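Local coordinates for protein beta-glucoside phosphorylase BglX (PDB 5VQE) that probably cleaves beta-glucosides by phosphorolysis, as a glycoside hydrolase family 3 phosphorylase that binds a 2-fluoroglucose in its pocket, at residues Gly35-Glu40 / Glu345-Ile350; Thr307-Gly312 / Gly336-Glu341; Thr410-Leu415 / Ile444-Glu449; Leu428-Leu433 / Ile471-Phe476. One frame throughout, in Å; residues are numbered along the deposited sequence.

Contact 1 (Gly35-Glu40 / Glu345-Ile350)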
loop_
_atom_site.group_PDB
_atom_site.type_symbol
_atom_site.label_atom_id
_atom_site.label_comp_id
_atom_site.label_asym_id
_atom_site.label_seq_id
_atom_site.Cartn_x
_atom_site.Cartn_y
_atom_site.Cartn_z
ATOM N N GLY A 35 15.419 7.888 20.866
ATOM C CA GLY A 35 15.591 8.109 19.439
ATOM C C GLY A 35 15.393 6.836 18.631
ATOM O O GLY A 35 14.879 6.873 17.509
ATOM N N GLN A 36 15.809 5.693 19.182
ATOM C CA GLN A 36 15.597 4.415 18.503
ATOM C C GLN A 36 14.122 4.169 18.205
ATOM O O GLN A 36 13.794 3.441 17.260
ATOM C CB GLN A 36 16.141 3.264 19.353
ATOM C CG GLN A 36 17.653 3.102 19.321
ATOM C CD GLN A 36 18.175 2.802 17.935
ATOM O OE1 GLN A 36 17.886 1.749 17.366
ATOM N NE2 GLN A 36 18.934 3.737 17.371
ATOM N N LEU A 37 13.226 4.742 19.008
ATOM C CA LEU A 37 11.794 4.540 18.819
ATOM C C LEU A 37 11.262 5.204 17.557
ATOM O O LEU A 37 10.136 4.901 17.152
ATOM C CB LEU A 37 11.012 5.095 20.006
ATOM C CG LEU A 37 11.378 4.614 21.411
ATOM C CD1 LEU A 37 10.576 5.384 22.416
ATOM C CD2 LEU A 37 11.129 3.133 21.574
ATOM N N ILE A 38 12.017 6.118 16.946
ATOM C CA ILE A 38 11.485 7.021 15.926
ATOM C C ILE A 38 11.973 6.593 14.550
ATOM O O ILE A 38 13.173 6.387 14.339
ATOM C CB ILE A 38 11.885 8.482 16.203
ATOM C CG1 ILE A 38 11.259 8.970 17.509
ATOM C CG2 ILE A 38 11.440 9.389 15.050
ATOM C CD1 ILE A 38 11.832 10.286 18.020
ATOM N N CYS A 39 11.041 6.473 13.612
ATOM C CA CYS A 39 11.361 6.409 12.194
ATOM C C CYS A 39 11.114 7.775 11.570
ATOM O O CYS A 39 10.026 8.340 11.724
ATOM C CB CYS A 39 10.516 5.356 11.480
ATOM S SG CYS A 39 10.816 5.344 9.720
ATOM N N GLU A 40 12.113 8.294 10.863
ATOM C CA GLU A 40 12.012 9.587 10.195
ATOM C C GLU A 40 11.837 9.417 8.691
ATOM O O GLU A 40 12.500 8.585 8.066
ATOM C CB GLU A 40 13.257 10.430 10.470
ATOM C CG GLU A 40 13.256 11.116 11.814
ATOM C CD GLU A 40 12.175 12.191 11.918
ATOM O OE1 GLU A 40 12.015 12.990 10.970
ATOM O OE2 GLU A 40 11.464 12.218 12.941
ATOM N N GLU A 345 12.129 -2.497 26.639
ATOM C CA GLU A 345 11.546 -3.625 25.927
ATOM C C GLU A 345 11.270 -3.269 24.473
ATOM O O GLU A 345 11.475 -4.088 23.571
ATOM C CB GLU A 345 10.269 -4.061 26.642
ATOM C CG GLU A 345 9.659 -5.342 26.128
ATOM C CD GLU A 345 8.368 -5.680 26.837
ATOM O OE1 GLU A 345 7.537 -4.763 27.034
ATOM O OE2 GLU A 345 8.188 -6.857 27.212
ATOM N N ALA A 346 10.824 -2.042 24.223
ATOM C CA ALA A 346 10.639 -1.591 22.849
ATOM C C ALA A 346 11.967 -1.565 22.104
ATOM O O ALA A 346 12.079 -2.079 20.985
ATOM C CB ALA A 346 9.984 -0.210 22.846
ATOM N N VAL A 347 12.993 -0.966 22.712
ATOM C CA VAL A 347 14.291 -0.869 22.053
ATOM C C VAL A 347 14.898 -2.245 21.844
ATOM O O VAL A 347 15.579 -2.482 20.841
ATOM C CB VAL A 347 15.224 0.049 22.864
ATOM C CG1 VAL A 347 16.632 0.012 22.306
ATOM C CG2 VAL A 347 14.689 1.457 22.839
ATOM N N ALA A 348 14.667 -3.175 22.771
ATOM C CA ALA A 348 15.173 -4.529 22.580
ATOM C C ALA A 348 14.593 -5.156 21.318
ATOM O O ALA A 348 15.300 -5.849 20.578
ATOM C CB ALA A 348 14.856 -5.392 23.797
ATOM N N ARG A 349 13.305 -4.928 21.053
ATOM C CA ARG A 349 12.700 -5.506 19.860
ATOM C C ARG A 349 13.173 -4.799 18.595
ATOM O O ARG A 349 13.241 -5.422 17.530
ATOM C CB ARG A 349 11.174 -5.463 19.964
ATOM C CG ARG A 349 10.580 -6.677 20.653
ATOM C CD ARG A 349 9.099 -6.808 20.365
ATOM N NE ARG A 349 8.555 -8.089 20.817
ATOM C CZ ARG A 349 7.936 -8.287 21.982
ATOM N NH1 ARG A 349 7.780 -7.298 22.846
ATOM N NH2 ARG A 349 7.472 -9.487 22.288
ATOM N N ILE A 350 13.506 -3.511 18.692
ATOM C CA ILE A 350 14.073 -2.786 17.557
ATOM C C ILE A 350 15.473 -3.298 17.247
ATOM O O ILE A 350 15.791 -3.664 16.110
ATOM C CB ILE A 350 14.092 -1.276 17.854
ATOM C CG1 ILE A 350 12.664 -0.760 18.049
ATOM C CG2 ILE A 350 14.801 -0.525 16.747
ATOM C CD1 ILE A 350 12.592 0.628 18.609
#

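Contact 2 (Thr307-Gly312 / Gly336-Glu341)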
loop_
_atom_site.group_PDB
_atom_site.type_symbol
_atom_site.label_atom_id
_atom_site.label_comp_id
_atom_site.label_asym_id
_atom_site.label_seq_id
_atom_site.Cartn_x
_atom_site.Cartn_y
_atom_site.Cartn_z
ATOM N N THR A 307 2.430 7.539 25.067
ATOM C CA THR A 307 1.363 6.588 25.358
ATOM C C THR A 307 1.312 5.482 24.313
ATOM O O THR A 307 1.045 4.322 24.652
ATOM C CB THR A 307 0.020 7.315 25.447
ATOM O OG1 THR A 307 0.013 8.179 26.596
ATOM C CG2 THR A 307 -1.141 6.331 25.553
ATOM N N SER A 308 1.555 5.805 23.039
ATOM C CA SER A 308 1.608 4.746 22.032
ATOM C C SER A 308 2.626 3.690 22.429
ATOM O O SER A 308 2.343 2.487 22.380
ATOM C CB SER A 308 1.949 5.310 20.650
ATOM O OG SER A 308 0.897 6.094 20.134
ATOM N N ILE A 309 3.816 4.126 22.846
ATOM C CA ILE A 309 4.861 3.180 23.223
ATOM C C ILE A 309 4.457 2.412 24.473
ATOM O O ILE A 309 4.585 1.184 24.533
ATOM C CB ILE A 309 6.204 3.904 23.422
ATOM C CG1 ILE A 309 6.593 4.699 22.166
ATOM C CG2 ILE A 309 7.288 2.908 23.765
ATOM C CD1 ILE A 309 6.689 3.864 20.891
ATOM N N GLN A 310 3.982 3.127 25.497
ATOM C CA GLN A 310 3.568 2.467 26.729
ATOM C C GLN A 310 2.498 1.416 26.459
ATOM O O GLN A 310 2.488 0.355 27.096
ATOM C CB GLN A 310 3.058 3.495 27.735
ATOM C CG GLN A 310 2.729 2.907 29.116
ATOM C CD GLN A 310 3.926 2.288 29.794
ATOM O OE1 GLN A 310 5.068 2.707 29.587
ATOM N NE2 GLN A 310 3.674 1.280 30.616
ATOM N N ASN A 311 1.590 1.687 25.524
ATOM C CA ASN A 311 0.461 0.799 25.294
ATOM C C ASN A 311 0.761 -0.310 24.294
ATOM O O ASN A 311 -0.139 -1.098 23.982
ATOM C CB ASN A 311 -0.758 1.613 24.844
ATOM C CG ASN A 311 -1.369 2.415 25.984
ATOM O OD1 ASN A 311 -0.870 2.386 27.105
ATOM N ND2 ASN A 311 -2.442 3.142 25.700
ATOM N N GLY A 312 1.992 -0.406 23.794
ATOM C CA GLY A 312 2.391 -1.596 23.067
ATOM C C GLY A 312 3.114 -1.387 21.753
ATOM O O GLY A 312 3.639 -2.347 21.182
ATOM N N GLY A 336 6.565 9.489 33.785
ATOM C CA GLY A 336 5.905 8.207 33.956
ATOM C C GLY A 336 4.800 7.868 32.970
ATOM O O GLY A 336 4.138 6.840 33.148
ATOM N N LEU A 337 4.553 8.694 31.952
ATOM C CA LEU A 337 3.667 8.251 30.877
ATOM C C LEU A 337 4.266 7.071 30.130
ATOM O O LEU A 337 3.536 6.224 29.598
ATOM C CB LEU A 337 3.390 9.394 29.901
ATOM C CG LEU A 337 2.147 10.239 30.165
ATOM C CD1 LEU A 337 1.967 10.566 31.637
ATOM C CD2 LEU A 337 2.253 11.508 29.349
ATOM N N LEU A 338 5.589 7.010 30.070
ATOM C CA LEU A 338 6.318 5.891 29.497
ATOM C C LEU A 338 7.285 5.396 30.557
ATOM O O LEU A 338 8.053 6.188 31.113
ATOM C CB LEU A 338 7.077 6.317 28.238
ATOM C CG LEU A 338 8.093 5.321 27.669
ATOM C CD1 LEU A 338 7.409 4.049 27.215
ATOM C CD2 LEU A 338 8.855 5.945 26.523
ATOM N N THR A 339 7.235 4.109 30.855
ATOM C CA THR A 339 8.128 3.566 31.865
ATOM C C THR A 339 9.482 3.221 31.256
ATOM O O THR A 339 9.596 2.905 30.066
ATOM C CB THR A 339 7.520 2.324 32.519
ATOM O OG1 THR A 339 7.460 1.261 31.566
ATOM C CG2 THR A 339 6.118 2.625 33.034
ATOM N N HIS A 340 10.520 3.311 32.089
ATOM C CA HIS A 340 11.855 2.908 31.663
ATOM C C HIS A 340 11.894 1.441 31.284
ATOM O O HIS A 340 12.690 1.038 30.427
ATOM C CB HIS A 340 12.870 3.181 32.775
ATOM C CG HIS A 340 13.159 4.632 32.978
ATOM N ND1 HIS A 340 14.278 5.245 32.457
ATOM C CD2 HIS A 340 12.468 5.596 33.625
ATOM C CE1 HIS A 340 14.267 6.524 32.784
ATOM N NE2 HIS A 340 13.179 6.763 33.492
ATOM N N GLU A 341 11.045 0.629 31.912
ATOM C CA GLU A 341 11.044 -0.801 31.645
ATOM C C GLU A 341 10.409 -1.101 30.290
ATOM O O GLU A 341 10.880 -1.971 29.546
ATOM C CB GLU A 341 10.316 -1.522 32.780
ATOM C CG GLU A 341 11.079 -1.500 34.126
ATOM C CD GLU A 341 10.913 -0.205 34.944
ATOM O OE1 GLU A 341 10.084 0.668 34.592
ATOM O OE2 GLU A 341 11.627 -0.069 35.961
HETATM O O HOH W 1 0.902 6.457 29.006
HETATM O O HOH W 2 5.546 -0.761 32.182
#

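Contact 3 (Thr410-Leu415 / Ile444-Glu449)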
loop_
_atom_site.group_PDB
_atom_site.type_symbol
_atom_site.label_atom_id
_atom_site.label_comp_id
_atom_site.label_asym_id
_atom_site.label_seq_id
_atom_site.Cartn_x
_atom_site.Cartn_y
_atom_site.Cartn_z
ATOM N N THR A 410 -16.026 -1.082 -36.112
ATOM C CA THR A 410 -16.150 0.246 -35.496
ATOM C C THR A 410 -14.881 1.047 -35.817
ATOM O O THR A 410 -13.918 1.051 -35.046
ATOM C CB THR A 410 -16.380 0.143 -33.990
ATOM O OG1 THR A 410 -15.288 -0.551 -33.373
ATOM C CG2 THR A 410 -17.685 -0.589 -33.673
ATOM N N LYS A 411 -14.908 1.766 -36.942
ATOM C CA LYS A 411 -13.710 2.474 -37.390
ATOM C C LYS A 411 -13.403 3.677 -36.502
ATOM O O LYS A 411 -12.250 3.888 -36.108
ATOM C CB LYS A 411 -13.871 2.912 -38.849
ATOM C CG LYS A 411 -12.691 3.694 -39.420
ATOM C CD LYS A 411 -11.410 2.860 -39.536
ATOM C CE LYS A 411 -11.622 1.603 -40.366
ATOM N NZ LYS A 411 -12.450 1.844 -41.592
ATOM N N ARG A 412 -14.410 4.494 -36.194
ATOM C CA ARG A 412 -14.188 5.772 -35.529
ATOM C C ARG A 412 -14.490 5.646 -34.037
ATOM O O ARG A 412 -15.600 5.270 -33.648
ATOM C CB ARG A 412 -15.037 6.865 -36.174
ATOM C CG ARG A 412 -14.690 7.103 -37.640
ATOM C CD ARG A 412 -15.450 8.294 -38.209
ATOM N NE ARG A 412 -15.060 9.535 -37.548
ATOM C CZ ARG A 412 -14.040 10.304 -37.916
ATOM N NH1 ARG A 412 -13.289 9.977 -38.962
ATOM N NH2 ARG A 412 -13.770 11.403 -37.229
ATOM N N ILE A 413 -13.500 5.968 -33.212
ATOM C CA ILE A 413 -13.579 5.802 -31.767
ATOM C C ILE A 413 -13.371 7.161 -31.114
ATOM O O ILE A 413 -12.468 7.913 -31.496
ATOM C CB ILE A 413 -12.533 4.789 -31.253
ATOM C CG1 ILE A 413 -12.872 3.380 -31.738
ATOM C CG2 ILE A 413 -12.450 4.825 -29.723
ATOM C CD1 ILE A 413 -11.808 2.350 -31.413
ATOM N N ILE A 414 -14.201 7.467 -30.124
ATOM C CA ILE A 414 -13.968 8.594 -29.232
ATOM C C ILE A 414 -13.462 8.026 -27.920
ATOM O O ILE A 414 -14.135 7.196 -27.296
ATOM C CB ILE A 414 -15.238 9.436 -29.018
ATOM C CG1 ILE A 414 -15.602 10.196 -30.296
ATOM C CG2 ILE A 414 -15.023 10.431 -27.884
ATOM C CD1 ILE A 414 -16.939 10.962 -30.201
ATOM N N LEU A 415 -12.283 8.475 -27.498
ATOM C CA LEU A 415 -11.642 7.992 -26.282
ATOM C C LEU A 415 -11.849 9.029 -25.189
ATOM O O LEU A 415 -11.495 10.200 -25.365
ATOM C CB LEU A 415 -10.152 7.740 -26.508
ATOM C CG LEU A 415 -9.343 7.155 -25.343
ATOM C CD1 LEU A 415 -9.924 5.830 -24.889
ATOM C CD2 LEU A 415 -7.878 6.984 -25.751
ATOM N N ILE A 444 -9.454 4.852 -36.094
ATOM C CA ILE A 444 -9.349 6.300 -35.987
ATOM C C ILE A 444 -9.859 6.688 -34.607
ATOM O O ILE A 444 -10.975 6.319 -34.226
ATOM C CB ILE A 444 -10.141 6.999 -37.103
ATOM C CG1 ILE A 444 -9.479 6.715 -38.453
ATOM C CG2 ILE A 444 -10.230 8.494 -36.843
ATOM C CD1 ILE A 444 -10.268 7.194 -39.639
ATOM N N VAL A 445 -9.033 7.401 -33.847
ATOM C CA VAL A 445 -9.305 7.661 -32.436
ATOM C C VAL A 445 -9.092 9.137 -32.150
ATOM O O VAL A 445 -7.978 9.648 -32.319
ATOM C CB VAL A 445 -8.416 6.813 -31.513
ATOM C CG1 VAL A 445 -8.875 6.959 -30.051
ATOM C CG2 VAL A 445 -8.450 5.358 -31.930
ATOM N N HIS A 446 -10.149 9.813 -31.698
ATOM C CA HIS A 446 -10.060 11.176 -31.202
ATOM C C HIS A 446 -10.382 11.205 -29.715
ATOM O O HIS A 446 -11.172 10.396 -29.218
ATOM C CB HIS A 446 -11.032 12.118 -31.922
ATOM C CG HIS A 446 -10.710 12.349 -33.363
ATOM N ND1 HIS A 446 -11.099 11.481 -34.360
ATOM C CD2 HIS A 446 -10.042 13.353 -33.976
ATOM C CE1 HIS A 446 -10.683 11.942 -35.527
ATOM N NE2 HIS A 446 -10.039 13.076 -35.321
ATOM N N TRP A 447 -9.760 12.140 -29.009
ATOM C CA TRP A 447 -10.142 12.403 -27.630
ATOM C C TRP A 447 -11.515 13.071 -27.590
ATOM O O TRP A 447 -11.897 13.799 -28.509
ATOM C CB TRP A 447 -9.139 13.324 -26.943
ATOM C CG TRP A 447 -7.704 12.858 -26.848
ATOM C CD1 TRP A 447 -6.636 13.375 -27.525
ATOM C CD2 TRP A 447 -7.174 11.842 -25.984
ATOM N NE1 TRP A 447 -5.479 12.730 -27.151
ATOM C CE2 TRP A 447 -5.783 11.787 -26.207
ATOM C CE3 TRP A 447 -7.742 10.965 -25.058
ATOM C CZ2 TRP A 447 -4.954 10.891 -25.541
ATOM C CZ3 TRP A 447 -6.914 10.074 -24.395
ATOM C CH2 TRP A 447 -5.537 10.044 -24.641
ATOM N N PHE A 448 -12.238 12.844 -26.491
ATOM C CA PHE A 448 -13.534 13.489 -26.292
ATOM C C PHE A 448 -13.450 14.990 -26.511
ATOM O O PHE A 448 -14.369 15.603 -27.068
ATOM C CB PHE A 448 -14.036 13.212 -24.879
ATOM C CG PHE A 448 -15.402 13.775 -24.591
ATOM C CD1 PHE A 448 -15.546 14.965 -23.897
ATOM C CD2 PHE A 448 -16.538 13.113 -25.013
ATOM C CE1 PHE A 448 -16.806 15.484 -23.628
ATOM C CE2 PHE A 448 -17.794 13.626 -24.756
ATOM C CZ PHE A 448 -17.927 14.813 -24.057
ATOM N N GLU A 449 -12.362 15.601 -26.050
ATOM C CA GLU A 449 -12.219 17.044 -26.089
ATOM C C GLU A 449 -12.054 17.581 -27.507
ATOM O O GLU A 449 -12.241 18.784 -27.719
ATOM C CB GLU A 449 -11.024 17.454 -25.219
ATOM C CG GLU A 449 -11.225 17.231 -23.698
ATOM C CD GLU A 449 -11.258 15.757 -23.273
ATOM O OE1 GLU A 449 -10.567 14.916 -23.893
ATOM O OE2 GLU A 449 -11.985 15.441 -22.304
HETATM O O HOH W 3 -12.692 9.184 -34.083
HETATM O O HOH W 4 -10.837 12.355 -22.891
#

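Contact 4 (Leu428-Leu433 / Ile471-Phe476)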
loop_
_atom_site.group_PDB
_atom_site.type_symbol
_atom_site.label_atom_id
_atom_site.label_comp_id
_atom_site.label_asym_id
_atom_site.label_seq_id
_atom_site.Cartn_x
_atom_site.Cartn_y
_atom_site.Cartn_z
ATOM N N LEU A 428 -3.097 11.236 -19.343
ATOM C CA LEU A 428 -2.199 10.257 -18.751
ATOM C C LEU A 428 -1.298 9.643 -19.814
ATOM O O LEU A 428 -1.742 9.321 -20.920
ATOM C CB LEU A 428 -3.006 9.152 -18.074
ATOM C CG LEU A 428 -3.927 9.559 -16.932
ATOM C CD1 LEU A 428 -4.958 8.468 -16.685
ATOM C CD2 LEU A 428 -3.125 9.814 -15.677
ATOM N N SER A 429 -0.023 9.461 -19.468
ATOM C CA SER A 429 0.894 8.793 -20.381
ATOM C C SER A 429 0.341 7.442 -20.823
ATOM O O SER A 429 0.448 7.067 -21.995
ATOM C CB SER A 429 2.258 8.629 -19.711
ATOM O OG SER A 429 3.170 7.987 -20.583
ATOM N N GLU A 430 -0.283 6.703 -19.905
ATOM C CA GLU A 430 -0.761 5.373 -20.257
ATOM C C GLU A 430 -1.971 5.437 -21.182
ATOM O O GLU A 430 -2.179 4.524 -21.992
ATOM C CB GLU A 430 -1.093 4.586 -18.991
ATOM C CG GLU A 430 0.129 4.124 -18.218
ATOM C CD GLU A 430 0.821 5.242 -17.481
ATOM O OE1 GLU A 430 0.176 6.273 -17.191
ATOM O OE2 GLU A 430 2.024 5.087 -17.197
ATOM N N ALA A 431 -2.784 6.492 -21.071
ATOM C CA ALA A 431 -3.904 6.651 -21.992
ATOM C C ALA A 431 -3.425 7.094 -23.369
ATOM O O ALA A 431 -4.021 6.706 -24.379
ATOM C CB ALA A 431 -4.924 7.643 -21.437
ATOM N N ARG A 432 -2.365 7.910 -23.428
ATOM C CA ARG A 432 -1.750 8.238 -24.713
ATOM C C ARG A 432 -1.231 6.979 -25.394
ATOM O O ARG A 432 -1.457 6.763 -26.591
ATOM C CB ARG A 432 -0.608 9.236 -24.522
ATOM C CG ARG A 432 -1.030 10.655 -24.167
ATOM C CD ARG A 432 0.173 11.602 -24.269
ATOM N NE ARG A 432 -0.110 12.946 -23.769
ATOM C CZ ARG A 432 -0.714 13.909 -24.465
ATOM N NH1 ARG A 432 -1.125 13.693 -25.711
ATOM N NH2 ARG A 432 -0.913 15.098 -23.908
ATOM N N LEU A 433 -0.533 6.128 -24.639
ATOM C CA LEU A 433 -0.075 4.859 -25.194
ATOM C C LEU A 433 -1.247 4.056 -25.734
ATOM O O LEU A 433 -1.219 3.583 -26.879
ATOM C CB LEU A 433 0.683 4.060 -24.129
ATOM C CG LEU A 433 1.131 2.662 -24.580
ATOM C CD1 LEU A 433 2.141 2.759 -25.728
ATOM C CD2 LEU A 433 1.696 1.863 -23.413
ATOM N N ILE A 471 -14.957 4.650 -26.074
ATOM C CA ILE A 471 -14.151 3.894 -25.121
ATOM C C ILE A 471 -13.788 4.806 -23.960
ATOM O O ILE A 471 -13.305 5.923 -24.175
ATOM C CB ILE A 471 -12.876 3.310 -25.756
ATOM C CG1 ILE A 471 -13.242 2.394 -26.929
ATOM C CG2 ILE A 471 -12.090 2.531 -24.685
ATOM C CD1 ILE A 471 -12.056 1.647 -27.537
ATOM N N TYR A 472 -14.004 4.321 -22.733
ATOM C CA TYR A 472 -13.624 5.043 -21.519
ATOM C C TYR A 472 -12.361 4.453 -20.896
ATOM O O TYR A 472 -12.258 3.235 -20.716
ATOM C CB TYR A 472 -14.763 5.022 -20.498
ATOM C CG TYR A 472 -15.863 5.986 -20.862
ATOM C CD1 TYR A 472 -16.775 5.679 -21.852
ATOM C CD2 TYR A 472 -15.961 7.218 -20.240
ATOM C CE1 TYR A 472 -17.765 6.564 -22.206
ATOM C CE2 TYR A 472 -16.951 8.111 -20.588
ATOM C CZ TYR A 472 -17.851 7.775 -21.571
ATOM O OH TYR A 472 -18.841 8.663 -21.933
ATOM N N TYR A 473 -11.399 5.326 -20.577
ATOM C CA TYR A 473 -10.188 4.966 -19.840
ATOM C C TYR A 473 -10.307 5.621 -18.467
ATOM O O TYR A 473 -10.101 6.830 -18.330
ATOM C CB TYR A 473 -8.938 5.431 -20.581
ATOM C CG TYR A 473 -7.639 4.872 -20.049
ATOM C CD1 TYR A 473 -7.144 5.258 -18.804
ATOM C CD2 TYR A 473 -6.893 3.971 -20.802
ATOM C CE1 TYR A 473 -5.949 4.749 -18.321
ATOM C CE2 TYR A 473 -5.702 3.461 -20.330
ATOM C CZ TYR A 473 -5.234 3.844 -19.091
ATOM O OH TYR A 473 -4.046 3.330 -18.633
ATOM N N ALA A 474 -10.644 4.825 -17.456
ATOM C CA ALA A 474 -10.897 5.321 -16.109
ATOM C C ALA A 474 -9.733 4.947 -15.200
ATOM O O ALA A 474 -9.410 3.762 -15.056
ATOM C CB ALA A 474 -12.202 4.751 -15.559
ATOM N N ASN A 475 -9.114 5.961 -14.576
ATOM C CA ASN A 475 -8.011 5.758 -13.630
ATOM C C ASN A 475 -8.257 6.644 -12.407
ATOM O O ASN A 475 -7.746 7.760 -12.318
ATOM C CB ASN A 475 -6.663 6.072 -14.279
ATOM C CG ASN A 475 -5.504 5.911 -13.320
ATOM O OD1 ASN A 475 -5.498 5.006 -12.491
ATOM N ND2 ASN A 475 -4.520 6.793 -13.424
ATOM N N PHE A 476 -9.043 6.142 -11.455
ATOM C CA PHE A 476 -9.270 6.830 -10.183
ATOM C C PHE A 476 -8.471 6.098 -9.113
ATOM O O PHE A 476 -8.901 5.065 -8.590
ATOM C CB PHE A 476 -10.760 6.918 -9.875
ATOM C CG PHE A 476 -11.447 7.976 -10.687
ATOM C CD1 PHE A 476 -11.684 9.233 -10.154
ATOM C CD2 PHE A 476 -11.781 7.739 -12.012
ATOM C CE1 PHE A 476 -12.287 10.225 -10.920
ATOM C CE2 PHE A 476 -12.379 8.731 -12.783
ATOM C CZ PHE A 476 -12.628 9.973 -12.233
#

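Contact 1 (Gly35-Glu40 / Glu345-Ile350)
Leu-37 meets Ala-346, Val-347 and Ile-350 where helix 340-356 packs on the TIM-barrel-type domain of this family 3 enzyme. Leu-37 lies in the short turn between helix 30-36 and strand 38-42. Its CB keeps back from 345-350. CG stands anti to the carbonyl carbon (chi1 -54°), and this carries the branch toward helix 340-356. CD2 does the touching. It lies 3.8 Å from Ala-346 CB, and Val-347 CG2 and Ile-350 CD1 are each 4.1 Å from it. CD1 turns to another neighbour, Ile-309 of helix 301-310. The Leu-37 and Val-347 side chains cross at about a right angle. Gln-36 adds a second patch. Its CB rests 4.2 Å from Val-347 CG2, and its bent chain brings OE1 to within 3.9 Å of Ile-350 CG2, the two chains crossing at a slant. That oxygen is satisfied further along the same helix, by a hydrogen bond from Lys-354 NZ. No hydrogen bond joins the two segments, and all five touching residues are buried. The join is therefore plain packing of helix 340-356 against the end of helix 30-36 and the turn that leads into strand 38-42. Its closest approach is Ile-350 CD1 to the backbone O of Gln-36, at 3.3 Å.

Contact 2 (Thr307-Gly312 / Gly336-Glu341)
Gln-310 and Thr-339 cross at about a right angle, and the amide of the glutamine meets the backbone just before helix 340-356. Gln-310 sits in the last turn of helix 301-310. CG is anti to the backbone N (chi1 -174°), and the bend at chi2 then turns the amide toward Thr-339. OE1 accepts the backbone N-H of Thr-339 at 2.9 Å. The bond is nearly straight at hydrogen, 166°, but the donor stands above the carbonyl plane, 35° out of it. The aliphatic part of the chain passes the carbonyl of Leu-337, with CB 3.3 Å from Leu-337 O. The other end of the amide is bridged by water: NE2 donates to a water that also bonds Thr-339 OG1. Thr-339 is the N-cap of helix 340-356, and its OG1 caps the N-H of Arg-342. A second water donates to both Thr-307 OG1 and Leu-337 O. Beside this polar link Ile-309 and Leu-338 pack at a slant, Ile-309 CG2 3.6 Å from Leu-338 CD1. A leucine at Gln-310 would probably leave the Thr-339 N-H without its acceptor and the bridging water without its amide donor. Helix 301-310 closes at Gly-312 in a Schellman motif, and helix 322-335 closes in the same way at Gly-336. The contact thus joins the end of one barrel-domain helix to the turn between two others. Leu-338 continues onto Leu-34 of helix 30-36, while Ile-309 reaches Leu-316 of strand 316-317.

Contact 3 (Thr410-Leu415 / Ile444-Glu449)
Parallel strand pairing joins Arg-412 to Leu-415 with Ile-444 to Trp-447, at the edge of a six-stranded mixed sheet. Strand 444-447 is the outermost strand here. Backbone hydrogen bonds alternate across the pair, from Ile-444 N to Lys-411 O at one end to Phe-448 N to Leu-415 O (3.0 Å) at the other. On one face Leu-415 and Trp-447 run next to each other in the same direction, and Leu-415 CD2 comes 3.5 Å from Trp-447 CZ3. Val-445 CG1 lies 3.8 Å from Leu-415 CB on the same face. A glycine in place of Trp-447 would probably open a gap beside Leu-415 and leave Tyr-427 without its stacking partner. On the other face the Arg-412 guanidinium has Ile-444 CG2 over one of its faces. Its plane is 32° from that of the His-446 ring, with Arg-412 NH2 3.6 Å from His-446 CE1. Arg-412 NE is held by Asp-466 O. A water in the plane of the His-446 ring links ND1 to Ile-413 O. Helix 429-441 connects the two strands as a beta-alpha-beta unit. It covers Leu-415 and Val-445, while strand 469-475 pairs along the other edge of strand 412-419.

Contact 4 (Leu428-Leu433 / Ile471-Phe476)
Ala-431 lies over one face of the Tyr-473 ring in a CH-pi contact, where helix 429-441 packs on strand 469-475. The methyl CB is 4.1 Å from the ring centroid and only 8° off the ring normal. The ring is placed by its first torsion, with CG anti to the backbone N (chi1 -168°). Ala-431 CA lies over the same ring, 4.0 Å from Tyr-473 CE2. Tyr-473 also stacks on Phe-511, so it is held by aromatic packing as well as by the helix.

Van der Waals contacts continue at the start of the helix. The bond from CA to CB of Leu-428, the N-cap residue, points toward the strand. Leu-428 CD1 comes 4.2 Å from Tyr-473 CE1, approaching the ring obliquely. The same methyl touches the side of the asparagine next along this face, 3.7 Å from Asn-475 ND2 and also near Asn-475 CB. The Leu-428 and Asn-475 side chains meet at a slant.

Polar groups lie close by, but no hydrogen bond crosses between the segments. Tyr-473 OH sits 3.2 Å from Glu-430 CB and takes Ser-532 OG as its hydrogen-bonding partner. Asn-475 ND2 has a weak hydrogen bond to Glu-421. Leu-428 N is bonded to Gln-417 OE1 of strand 412-419.

The chemistry is that of a helix packed on a sheet by methyl, ring and aliphatic surfaces. The small side chain of Ala-431 probably allows the tyrosine ring to turn its face to the helix at this distance, and the phenol oxygen of this buried residue is satisfied by a serine outside the pair.

In the fold
The four contacts form two groups on opposite sides of the chain's centre. Contacts 1 and 2 lie 12 Å apart, centre to centre, in the barrel-type domain, and both use helix 340-356. Contact 2 is nested inside the loop closed by contact 1, and the two touch through Ile-309. Contacts 3 and 4 come later in the chain, 13 Å apart between centres. Both reach the same mixed sheet, in which strands 412-419 and 469-475 are neighbours, and their segments alternate along the chain. Centres of contacts 1 and 3 are about 57 Å apart. The two pairs thus belong to separate parts of the chain, the barrel-type domain and the mixed sheet, with no direct touch between them.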